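Alpha-14 giardin (Giardia lamblia, PDB 3CHJ) binds calcium, probably binds phospholipid in a calcium-dependent way as an annexin, and may serve as a structural element linking the lipid bilayer to the underlying axoneme. Local coordinates at residues D70-L78 with V302-L310. Residues are numbered along the deposited sequence; the frame is centred on the assembly and turned at random.
Sequences DFESLVLML and VYGDAIKLL
Two helices running in broadly the same direction, 69-78 and 301-310 of the fourth annexin repeat, pack through a buried, mostly apolar seam, with Leu74 pushed between Tyr303, Ala306, Ile307 and Leu310 as a knob into a hole. The axes of segments 70-78 and 302-310 come within 10.2 Å, inclined by 28°. Leu74 does most of its touching with CD2, which lies 3.9 Å from Ile307 CD1 and equally close to Leu310 CD1. One turn on, Leu78 and Leu310 meet tip to tip, CD1 against CD1. On the other flank Phe71, its CG anti to the backbone N (chi1 -171°), brings CE1 to 3.8 Å from Ala306 CB. The Asp70 carboxylate stacks over one face of the Tyr303 ring, the planes 13° apart, with OD2 offset toward the rim, 3.4 Å from Tyr303 CG; Asp70 CB adds a CH-pi contact. A weak hydrogen bond from Phe71 N to Asp70 OD1 favours this orientation. Ile307 CG1 lies over the rim of the opposite face, and the tyrosine OH bonds Asn266 OD1. Asn266 ND2 also bonds Asp70 O, tying helix 262-272 to both partners. Ile33 of helix 31-38 touches Ala306, Leu78 and Leu310, adding another helix to the core packing of the all-helical annexin fold.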
loop_
_atom_site.group_PDB
_atom_site.type_symbol
_atom_site.label_atom_id
_atom_site.label_comp_id
_atom_site.label_asym_id
_atom_site.label_seq_id
_atom_site.Cartn_x
_atom_site.Cartn_y
_atom_site.Cartn_z
ATOM N N ASP A 70 8.817 15.434 4.926
ATOM C CA ASP A 70 7.653 14.520 4.955
ATOM C C ASP A 70 6.543 14.926 3.972
ATOM O O ASP A 70 6.050 14.110 3.168
ATOM C CB ASP A 70 7.108 14.262 6.391
ATOM C CG ASP A 70 6.683 15.536 7.170
ATOM O OD1 ASP A 70 6.716 16.683 6.670
ATOM O OD2 ASP A 70 6.292 15.339 8.353
ATOM N N PHE A 71 6.164 16.193 4.031
ATOM C CA PHE A 71 5.096 16.744 3.200
ATOM C C PHE A 71 5.504 16.848 1.715
ATOM O O PHE A 71 4.693 16.537 0.817
ATOM C CB PHE A 71 4.667 18.094 3.814
ATOM C CG PHE A 71 3.426 18.708 3.211
ATOM C CD1 PHE A 71 2.342 17.926 2.816
ATOM C CD2 PHE A 71 3.334 20.082 3.077
ATOM C CE1 PHE A 71 1.201 18.511 2.268
ATOM C CE2 PHE A 71 2.205 20.675 2.527
ATOM C CZ PHE A 71 1.129 19.879 2.124
ATOM N N GLU A 72 6.743 17.272 1.434
ATOM C CA GLU A 72 7.231 17.337 0.045
ATOM C C GLU A 72 7.185 15.947 -0.608
ATOM O O GLU A 72 6.729 15.792 -1.746
ATOM C CB GLU A 72 8.669 17.876 -0.044
ATOM C CG GLU A 72 9.141 17.864 -1.474
ATOM C CD GLU A 72 10.608 18.132 -1.692
ATOM O OE1 GLU A 72 11.350 18.394 -0.721
ATOM O OE2 GLU A 72 11.021 18.062 -2.875
ATOM N N SER A 73 7.659 14.961 0.140
ATOM C CA SER A 73 7.707 13.582 -0.349
ATOM C C SER A 73 6.302 13.084 -0.651
ATOM O O SER A 73 6.048 12.478 -1.704
ATOM C CB SER A 73 8.380 12.705 0.677
ATOM O OG SER A 73 9.761 13.065 0.730
ATOM N N LEU A 74 5.383 13.381 0.252
ATOM C CA LEU A 74 3.991 13.007 0.058
ATOM C C LEU A 74 3.411 13.619 -1.207
ATOM O O LEU A 74 2.863 12.896 -2.049
ATOM C CB LEU A 74 3.164 13.433 1.286
ATOM C CG LEU A 74 1.649 13.224 1.197
ATOM C CD1 LEU A 74 1.343 11.696 1.110
ATOM C CD2 LEU A 74 1.014 13.844 2.417
ATOM N N VAL A 75 3.539 14.942 -1.352
ATOM C CA VAL A 75 2.992 15.627 -2.533
ATOM C C VAL A 75 3.559 15.049 -3.832
ATOM O O VAL A 75 2.822 14.803 -4.789
ATOM C CB VAL A 75 3.230 17.166 -2.440
ATOM C CG1 VAL A 75 2.902 17.864 -3.743
ATOM C CG2 VAL A 75 2.390 17.744 -1.305
ATOM N N LEU A 76 4.871 14.827 -3.882
ATOM C CA LEU A 76 5.476 14.263 -5.108
ATOM C C LEU A 76 4.903 12.887 -5.438
ATOM O O LEU A 76 4.690 12.580 -6.617
ATOM C CB LEU A 76 6.996 14.217 -4.995
ATOM C CG LEU A 76 7.626 15.614 -4.981
ATOM C CD1 LEU A 76 9.118 15.526 -4.661
ATOM C CD2 LEU A 76 7.393 16.386 -6.274
ATOM N N MET A 77 4.605 12.094 -4.411
ATOM C CA MET A 77 4.028 10.758 -4.629
ATOM C C MET A 77 2.626 10.877 -5.212
ATOM O O MET A 77 2.177 10.001 -5.972
ATOM C CB MET A 77 3.956 9.973 -3.324
ATOM C CG MET A 77 5.286 9.491 -2.761
ATOM S SD MET A 77 4.916 8.326 -1.407
ATOM C CE MET A 77 6.532 8.182 -0.602
ATOM N N LEU A 78 1.932 11.946 -4.848
ATOM C CA LEU A 78 0.527 12.095 -5.243
ATOM C C LEU A 78 0.386 12.490 -6.688
ATOM O O LEU A 78 -0.658 12.210 -7.298
ATOM C CB LEU A 78 -0.178 13.133 -4.365
ATOM C CG LEU A 78 -0.280 12.808 -2.877
ATOM C CD1 LEU A 78 -0.811 14.031 -2.134
ATOM C CD2 LEU A 78 -1.170 11.570 -2.636
ATOM N N VAL A 302 0.610 20.839 9.412
ATOM C CA VAL A 302 0.025 20.679 8.096
ATOM C C VAL A 302 0.118 19.232 7.604
ATOM O O VAL A 302 -0.784 18.763 6.899
ATOM C CB VAL A 302 0.623 21.685 7.063
ATOM C CG1 VAL A 302 2.067 21.372 6.723
ATOM C CG2 VAL A 302 -0.267 21.791 5.825
ATOM N N TYR A 303 1.181 18.538 7.974
ATOM C CA TYR A 303 1.352 17.154 7.517
ATOM C C TYR A 303 0.218 16.283 8.026
ATOM O O TYR A 303 -0.346 15.474 7.278
ATOM C CB TYR A 303 2.725 16.592 7.930
ATOM C CG TYR A 303 2.960 15.149 7.522
ATOM C CD1 TYR A 303 3.148 14.809 6.188
ATOM C CD2 TYR A 303 2.977 14.129 8.472
ATOM C CE1 TYR A 303 3.370 13.484 5.811
ATOM C CE2 TYR A 303 3.198 12.800 8.116
ATOM C CZ TYR A 303 3.386 12.488 6.775
ATOM O OH TYR A 303 3.586 11.170 6.435
ATOM N N GLY A 304 -0.114 16.422 9.301
ATOM C CA GLY A 304 -1.238 15.692 9.875
ATOM C C GLY A 304 -2.535 16.050 9.183
ATOM O O GLY A 304 -3.350 15.173 8.892
ATOM N N ASP A 305 -2.729 17.336 8.899
ATOM C CA ASP A 305 -3.939 17.785 8.213
ATOM C C ASP A 305 -4.025 17.181 6.819
ATOM O O ASP A 305 -5.104 16.808 6.368
ATOM C CB ASP A 305 -3.988 19.318 8.174
ATOM C CG ASP A 305 -4.208 19.932 9.569
ATOM O OD1 ASP A 305 -4.701 19.239 10.488
ATOM O OD2 ASP A 305 -3.873 21.125 9.731
ATOM N N ALA A 306 -2.878 17.047 6.149
ATOM C CA ALA A 306 -2.847 16.464 4.810
ATOM C C ALA A 306 -3.220 14.984 4.809
ATOM O O ALA A 306 -3.965 14.539 3.934
ATOM C CB ALA A 306 -1.474 16.667 4.157
ATOM N N ILE A 307 -2.674 14.224 5.761
ATOM C CA ILE A 307 -3.008 12.809 5.875
ATOM C C ILE A 307 -4.504 12.642 6.144
ATOM O O ILE A 307 -5.172 11.849 5.458
ATOM C CB ILE A 307 -2.154 12.097 6.955
ATOM C CG1 ILE A 307 -0.668 12.138 6.588
ATOM C CG2 ILE A 307 -2.649 10.646 7.218
ATOM C CD1 ILE A 307 -0.269 11.462 5.243
ATOM N N LYS A 308 -5.042 13.429 7.085
ATOM C CA LYS A 308 -6.485 13.372 7.419
ATOM C C LYS A 308 -7.331 13.691 6.193
ATOM O O LYS A 308 -8.319 12.990 5.916
ATOM C CB LYS A 308 -6.847 14.356 8.543
ATOM C CG LYS A 308 -6.468 13.871 9.926
ATOM C CD LYS A 308 -7.017 14.757 11.023
ATOM C CE LYS A 308 -6.196 16.046 11.147
ATOM N NZ LYS A 308 -6.459 16.779 12.427
ATOM N N LEU A 309 -6.940 14.724 5.437
ATOM C CA LEU A 309 -7.715 15.135 4.268
ATOM C C LEU A 309 -7.673 14.100 3.136
ATOM O O LEU A 309 -8.683 13.811 2.492
ATOM C CB LEU A 309 -7.207 16.501 3.766
ATOM C CG LEU A 309 -7.973 17.142 2.612
ATOM C CD1 LEU A 309 -9.455 17.249 2.927
ATOM C CD2 LEU A 309 -7.369 18.518 2.340
ATOM N N LEU A 310 -6.504 13.523 2.880
ATOM C CA LEU A 310 -6.389 12.543 1.792
ATOM C C LEU A 310 -7.264 11.335 2.040
ATOM O O LEU A 310 -7.831 10.771 1.097
ATOM C CB LEU A 310 -4.932 12.088 1.645
ATOM C CG LEU A 310 -4.066 13.137 0.941
ATOM C CD1 LEU A 310 -2.559 12.831 1.150
ATOM C CD2 LEU A 310 -4.398 13.229 -0.534
#